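Local structure of threonine synthase (Brucella melitensis bv. 1, 4F4F) at residues Leu18-Ala26 against Leu124-Arg135. The protein probably catalyses the pyridoxal-phosphate-dependent conversion of O-phospho-L-homoserine and water to L-threonine and phosphate, the last step of threonine biosynthesis. Numbering follows the deposited sequence.
Sequences LGFSDALLA and LARMMDYVLAQR
Leu-24 rests on the CB atoms of Met-127 and Met-128, successive residues of the facing helix, and forms the apolar centre of a helix-helix packing in this fold type II PLP enzyme. Helix 20-26, from the N-terminal family region, meets helix 117-134 of the PLP-dependent region; the axes of 20-26 and 124-134 approach to 10.3 Å and cross at -112°. The two methyls of Leu-24 divide the work: CD1 lies 3.7 Å from CB of Met-127, and CD2 lies 3.8 Å from CB of Met-128. A trans chi1 (-178°) directs Leu-24 there. Beside it, the ring of Phe-20 presents its edge to Met-127 in a Met-aromatic contact, with SD 3.8 Å from CZ. Met-127 also touches Met-80 of helix 74-86 and Ala-230 of helix 229-232.

Farther along, Leu-25 and Val-131 run alongside each other, pointing opposite ways, with CD1 of Leu-25 3.5 Å from CG1 of Val-131. The other methyl of Leu-25, CD2, meets CD2 of Leu-132. CG2 of Val-131 lies against Ser-21, whose OG is hydrogen-bonded to Glu-71.

At the polar edge, Arg-135, just past the helix end, runs extended from CG to NE and carries its guanidinium to the Asp-22 side chain. CD1 of Leu-25 lies over one face of the guanidinium, 3.4 Å above its plane and offset toward the rim, while Asp-22 lies at the edge. Carboxylate and guanidinium planes stand 80° apart, and the salt bridge converges on a single oxygen: OD1 of Asp-22 accepts from NH2 of Arg-135 at 2.6 Å and from NH1 at 2.9 Å.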
ATOM      1  N   LEU A  18      13.005  13.894 -11.938  1.00 16.27           N
ATOM      2  CA  LEU A  18      11.766  14.653 -11.816  1.00 16.80           C
ATOM      3  C   LEU A  18      11.596  15.350 -10.455  1.00 15.94           C
ATOM      4  O   LEU A  18      12.109  14.884  -9.448  1.00 14.81           O
ATOM      5  CB  LEU A  18      10.570  13.721 -12.051  1.00 17.42           C
ATOM      6  CG  LEU A  18      10.383  13.043 -13.426  1.00 18.40           C
ATOM      7  CD1 LEU A  18       9.164  12.123 -13.349  1.00 18.82           C
ATOM      8  CD2 LEU A  18      10.255  14.059 -14.540  1.00 19.85           C
ATOM      9  N   GLY A  19      10.833  16.445 -10.435  1.00 16.70           N
ATOM     10  CA  GLY A  19      10.332  16.994  -9.195  1.00 16.48           C
ATOM     11  C   GLY A  19       9.185  16.138  -8.639  1.00 16.02           C
ATOM     12  O   GLY A  19       8.708  15.185  -9.279  1.00 15.58           O
ATOM     13  N   PHE A  20       8.752  16.449  -7.420  1.00 15.49           N
ATOM     14  CA  PHE A  20       7.677  15.696  -6.784  1.00 15.37           C
ATOM     15  C   PHE A  20       6.396  15.595  -7.623  1.00 16.36           C
ATOM     16  O   PHE A  20       5.882  14.516  -7.805  1.00 15.52           O
ATOM     17  CB  PHE A  20       7.290  16.334  -5.440  1.00 15.70           C
ATOM     18  CG  PHE A  20       6.127  15.656  -4.785  1.00 16.12           C
ATOM     19  CD1 PHE A  20       6.277  14.367  -4.267  1.00 15.35           C
ATOM     20  CD2 PHE A  20       4.894  16.255  -4.736  1.00 17.85           C
ATOM     21  CE1 PHE A  20       5.216  13.717  -3.686  1.00 15.98           C
ATOM     22  CE2 PHE A  20       3.819  15.606  -4.156  1.00 18.43           C
ATOM     23  CZ  PHE A  20       3.989  14.326  -3.641  1.00 17.42           C
ATOM     24  N   SER A  21       5.881  16.727  -8.115  1.00 18.08           N
ATOM     25  CA  SER A  21       4.615  16.738  -8.796  1.00 19.97           C
ATOM     26  C   SER A  21       4.657  15.844 -10.008  1.00 20.90           C
ATOM     27  O   SER A  21       3.763  15.033 -10.230  1.00 21.25           O
ATOM     28  CB  SER A  21       4.248  18.160  -9.202  1.00 21.72           C
ATOM     29  OG  SER A  21       3.989  18.905  -8.041  1.00 21.71           O
ATOM     30  N   ASP A  22       5.707  15.983 -10.795  1.00 21.88           N
ATOM     31  CA  ASP A  22       5.878  15.138 -11.960  1.00 23.33           C
ATOM     32  C   ASP A  22       6.033  13.687 -11.574  1.00 22.80           C
ATOM     33  O   ASP A  22       5.446  12.830 -12.218  1.00 23.20           O
ATOM     34  CB  ASP A  22       7.079  15.610 -12.790  1.00 24.78           C
ATOM     35  CG  ASP A  22       6.774  16.833 -13.584  1.00 27.91           C
ATOM     36  OD1 ASP A  22       5.608  16.978 -13.951  1.00 30.69           O
ATOM     37  OD2 ASP A  22       7.673  17.668 -13.823  1.00 30.33           O
ATOM     38  N   ALA A  23       6.826  13.395 -10.535  1.00 21.75           N
ATOM     39  CA  ALA A  23       6.979  12.017 -10.103  1.00 21.31           C
ATOM     40  C   ALA A  23       5.614  11.446  -9.730  1.00 23.05           C
ATOM     41  O   ALA A  23       5.345  10.276 -10.002  1.00 23.16           O
ATOM     42  CB  ALA A  23       7.950  11.886  -8.949  1.00 19.21           C
ATOM     43  N   LEU A  24       4.759  12.277  -9.119  1.00 24.48           N
ATOM     44  CA  LEU A  24       3.419  11.857  -8.729  1.00 25.68           C
ATOM     45  C   LEU A  24       2.573  11.484  -9.955  1.00 27.84           C
ATOM     46  O   LEU A  24       1.820  10.541  -9.901  1.00 31.28           O
ATOM     47  CB  LEU A  24       2.720  12.957  -7.913  1.00 26.85           C
ATOM     48  CG  LEU A  24       1.307  12.655  -7.382  1.00 27.87           C
ATOM     49  CD1 LEU A  24       0.955  13.485  -6.166  1.00 28.41           C
ATOM     50  CD2 LEU A  24       0.270  12.865  -8.477  1.00 30.74           C
ATOM     51  N   LEU A  25       2.693  12.229 -11.040  1.00 28.36           N
ATOM     52  CA  LEU A  25       1.880  12.005 -12.236  1.00 30.71           C
ATOM     53  C   LEU A  25       2.522  11.017 -13.200  1.00 31.58           C
ATOM     54  O   LEU A  25       1.826  10.279 -13.908  1.00 31.93           O
ATOM     55  CB  LEU A  25       1.690  13.321 -12.979  1.00 32.81           C
ATOM     56  CG  LEU A  25       0.847  14.368 -12.261  1.00 34.17           C
ATOM     57  CD1 LEU A  25       0.871  15.659 -13.054  1.00 35.75           C
ATOM     58  CD2 LEU A  25      -0.587  13.876 -12.061  1.00 35.92           C
ATOM     59  N   ALA A  26       3.853  11.034 -13.263  1.00 30.47           N
ATOM     60  CA  ALA A  26       4.571  10.099 -14.122  1.00 30.78           C
ATOM     61  C   ALA A  26       4.232   8.642 -13.740  1.00 30.70           C
ATOM     62  O   ALA A  26       4.020   7.819 -14.633  1.00 33.24           O
ATOM     63  CB  ALA A  26       6.068  10.364 -14.060  1.00 29.00           C
ATOM     64  N   LEU A 124      -2.906  10.600  -1.385  1.00 12.57           N
ATOM     65  CA  LEU A 124      -2.556  10.540  -2.819  1.00 13.23           C
ATOM     66  C   LEU A 124      -3.644  11.178  -3.686  1.00 13.18           C
ATOM     67  O   LEU A 124      -3.347  11.963  -4.583  1.00 13.43           O
ATOM     68  CB  LEU A 124      -2.349   9.084  -3.301  1.00 13.77           C
ATOM     69  CG  LEU A 124      -2.170   8.880  -4.819  1.00 14.96           C
ATOM     70  CD1 LEU A 124      -0.946   9.708  -5.234  1.00 15.77           C
ATOM     71  CD2 LEU A 124      -1.940   7.438  -5.231  1.00 15.89           C
ATOM     72  N   ALA A 125      -4.902  10.834  -3.451  1.00 13.05           N
ATOM     73  CA  ALA A 125      -5.983  11.363  -4.313  1.00 13.50           C
ATOM     74  C   ALA A 125      -6.078  12.908  -4.193  1.00 13.77           C
ATOM     75  O   ALA A 125      -6.285  13.596  -5.211  1.00 14.18           O
ATOM     76  CB  ALA A 125      -7.314  10.681  -4.038  1.00 13.84           C
ATOM     77  N   ARG A 126      -5.838  13.438  -2.991  1.00 13.55           N
ATOM     78  CA  ARG A 126      -5.868  14.882  -2.750  1.00 13.72           C
ATOM     79  C   ARG A 126      -4.639  15.596  -3.282  1.00 13.61           C
ATOM     80  O   ARG A 126      -4.751  16.683  -3.838  1.00 13.95           O
ATOM     81  CB  ARG A 126      -6.086  15.194  -1.253  1.00 13.72           C
ATOM     82  CG  ARG A 126      -7.457  14.767  -0.777  1.00 13.86           C
ATOM     83  CD  ARG A 126      -7.722  14.916   0.711  1.00 13.78           C
ATOM     84  NE  ARG A 126      -9.138  14.719   1.050  1.00 14.09           N
ATOM     85  CZ  ARG A 126      -9.712  13.521   1.223  1.00 14.12           C
ATOM     86  NH1 ARG A 126      -9.009  12.395   1.079  1.00 13.84           N
ATOM     87  NH2 ARG A 126     -10.983  13.430   1.534  1.00 14.64           N
ATOM     88  N   MET A 127      -3.470  14.990  -3.143  1.00 13.36           N
ATOM     89  CA  MET A 127      -2.250  15.558  -3.701  1.00 13.32           C
ATOM     90  C   MET A 127      -2.384  15.626  -5.217  1.00 13.93           C
ATOM     91  O   MET A 127      -2.046  16.627  -5.834  1.00 14.13           O
ATOM     92  CB  MET A 127      -1.013  14.721  -3.316  1.00 12.73           C
ATOM     93  CG  MET A 127      -0.713  14.779  -1.830  1.00 12.46           C
ATOM     94  SD  MET A 127       0.893  14.141  -1.405  1.00 11.86           S
ATOM     95  CE  MET A 127       0.801  12.407  -1.897  1.00 11.79           C
ATOM     96  N   MET A 128      -2.880  14.535  -5.817  1.00 14.58           N
ATOM     97  CA  MET A 128      -3.053  14.479  -7.254  1.00 15.56           C
ATOM     98  C   MET A 128      -4.066  15.533  -7.708  1.00 15.99           C
ATOM     99  O   MET A 128      -3.850  16.188  -8.711  1.00 16.30           O
ATOM    100  CB  MET A 128      -3.480  13.093  -7.710  1.00 16.73           C
ATOM    101  CG  MET A 128      -3.581  12.971  -9.229  1.00 18.15           C
ATOM    102  SD  MET A 128      -4.037  11.309  -9.811  1.00 20.63           S
ATOM    103  CE  MET A 128      -2.836  10.276  -8.974  1.00 19.24           C
ATOM    104  N   ASP A 129      -5.155  15.705  -6.965  1.00 16.31           N
ATOM    105  CA  ASP A 129      -6.181  16.709  -7.325  1.00 17.14           C
ATOM    106  C   ASP A 129      -5.568  18.123  -7.373  1.00 16.96           C
ATOM    107  O   ASP A 129      -5.864  18.925  -8.258  1.00 17.26           O
ATOM    108  CB  ASP A 129      -7.301  16.650  -6.294  1.00 18.07           C
ATOM    109  CG  ASP A 129      -8.671  16.893  -6.875  1.00 19.31           C
ATOM    110  OD1 ASP A 129      -8.986  16.393  -7.970  1.00 19.93           O
ATOM    111  OD2 ASP A 129      -9.475  17.509  -6.167  1.00 20.61           O
ATOM    112  N   TYR A 130      -4.668  18.379  -6.434  1.00 16.43           N
ATOM    113  CA  TYR A 130      -4.006  19.658  -6.309  1.00 16.63           C
ATOM    114  C   TYR A 130      -3.026  19.862  -7.470  1.00 15.60           C
ATOM    115  O   TYR A 130      -3.021  20.929  -8.101  1.00 15.21           O
ATOM    116  CB  TYR A 130      -3.290  19.807  -4.947  1.00 17.12           C
ATOM    117  CG  TYR A 130      -2.553  21.107  -4.865  1.00 18.25           C
ATOM    118  CD1 TYR A 130      -1.233  21.188  -5.290  1.00 18.78           C
ATOM    119  CD2 TYR A 130      -3.188  22.274  -4.433  1.00 19.49           C
ATOM    120  CE1 TYR A 130      -0.546  22.389  -5.247  1.00 19.81           C
ATOM    121  CE2 TYR A 130      -2.508  23.487  -4.398  1.00 20.22           C
ATOM    122  CZ  TYR A 130      -1.187  23.527  -4.815  1.00 20.30           C
ATOM    123  OH  TYR A 130      -0.463  24.713  -4.823  1.00 21.60           O
ATOM    124  N   VAL A 131      -2.202  18.851  -7.751  1.00 14.47           N
ATOM    125  CA  VAL A 131      -1.237  18.958  -8.851  1.00 14.27           C
ATOM    126  C   VAL A 131      -1.924  19.164 -10.212  1.00 14.59           C
ATOM    127  O   VAL A 131      -1.490  20.006 -11.024  1.00 14.87           O
ATOM    128  CB  VAL A 131      -0.301  17.731  -8.887  1.00 13.94           C
ATOM    129  CG1 VAL A 131       0.476  17.699 -10.192  1.00 14.06           C
ATOM    130  CG2 VAL A 131       0.580  17.713  -7.639  1.00 13.42           C
ATOM    131  N   LEU A 132      -2.984  18.391 -10.473  1.00 14.29           N
ATOM    132  CA  LEU A 132      -3.779  18.530 -11.689  1.00 14.94           C
ATOM    133  C   LEU A 132      -4.370  19.947 -11.810  1.00 15.75           C
ATOM    134  O   LEU A 132      -4.232  20.572 -12.843  1.00 16.10           O
ATOM    135  CB  LEU A 132      -4.905  17.477 -11.726  1.00 14.79           C
ATOM    136  CG  LEU A 132      -4.486  16.001 -11.887  1.00 14.36           C
ATOM    137  CD1 LEU A 132      -5.685  15.073 -11.647  1.00 14.42           C
ATOM    138  CD2 LEU A 132      -3.891  15.734 -13.281  1.00 14.45           C
ATOM    139  N   ALA A 133      -5.018  20.438 -10.758  1.00 16.35           N
ATOM    140  CA  ALA A 133      -5.568  21.804 -10.758  1.00 17.44           C
ATOM    141  C   ALA A 133      -4.502  22.820 -11.104  1.00 18.02           C
ATOM    142  O   ALA A 133      -4.749  23.739 -11.895  1.00 18.42           O
ATOM    143  CB  ALA A 133      -6.183  22.173  -9.407  1.00 17.62           C
ATOM    144  N   GLN A 134      -3.333  22.690 -10.482  1.00 18.05           N
ATOM    145  CA  GLN A 134      -2.266  23.674 -10.692  1.00 19.41           C
ATOM    146  C   GLN A 134      -1.805  23.710 -12.142  1.00 19.51           C
ATOM    147  O   GLN A 134      -1.316  24.748 -12.587  1.00 19.15           O
ATOM    148  CB  GLN A 134      -1.058  23.456  -9.749  1.00 20.40           C
ATOM    149  CG  GLN A 134      -1.315  23.874  -8.298  1.00 21.89           C
ATOM    150  CD  GLN A 134      -1.657  25.359  -8.079  1.00 24.32           C
ATOM    151  OE1 GLN A 134      -2.749  25.722  -7.540  1.00 27.20           O
ATOM    152  NE2 GLN A 134      -0.739  26.235  -8.476  1.00 26.61           N
ATOM    153  N   ARG A 135      -1.988  22.606 -12.872  1.00 19.31           N
ATOM    154  CA  ARG A 135      -1.620  22.524 -14.291  1.00 20.98           C
ATOM    155  C   ARG A 135      -2.787  22.640 -15.232  1.00 20.54           C
ATOM    156  O   ARG A 135      -2.614  22.458 -16.421  1.00 19.88           O
ATOM    157  CB  ARG A 135      -0.984  21.172 -14.590  1.00 22.76           C
ATOM    158  CG  ARG A 135       0.270  20.977 -13.843  1.00 24.74           C
ATOM    159  CD  ARG A 135       0.801  19.596 -14.113  1.00 26.63           C
ATOM    160  NE  ARG A 135       1.981  19.468 -13.299  1.00 28.89           N
ATOM    161  CZ  ARG A 135       2.991  18.656 -13.562  1.00 30.92           C
ATOM    162  NH1 ARG A 135       2.986  17.906 -14.666  1.00 31.02           N
ATOM    163  NH2 ARG A 135       4.017  18.627 -12.719  1.00 32.18           N
TER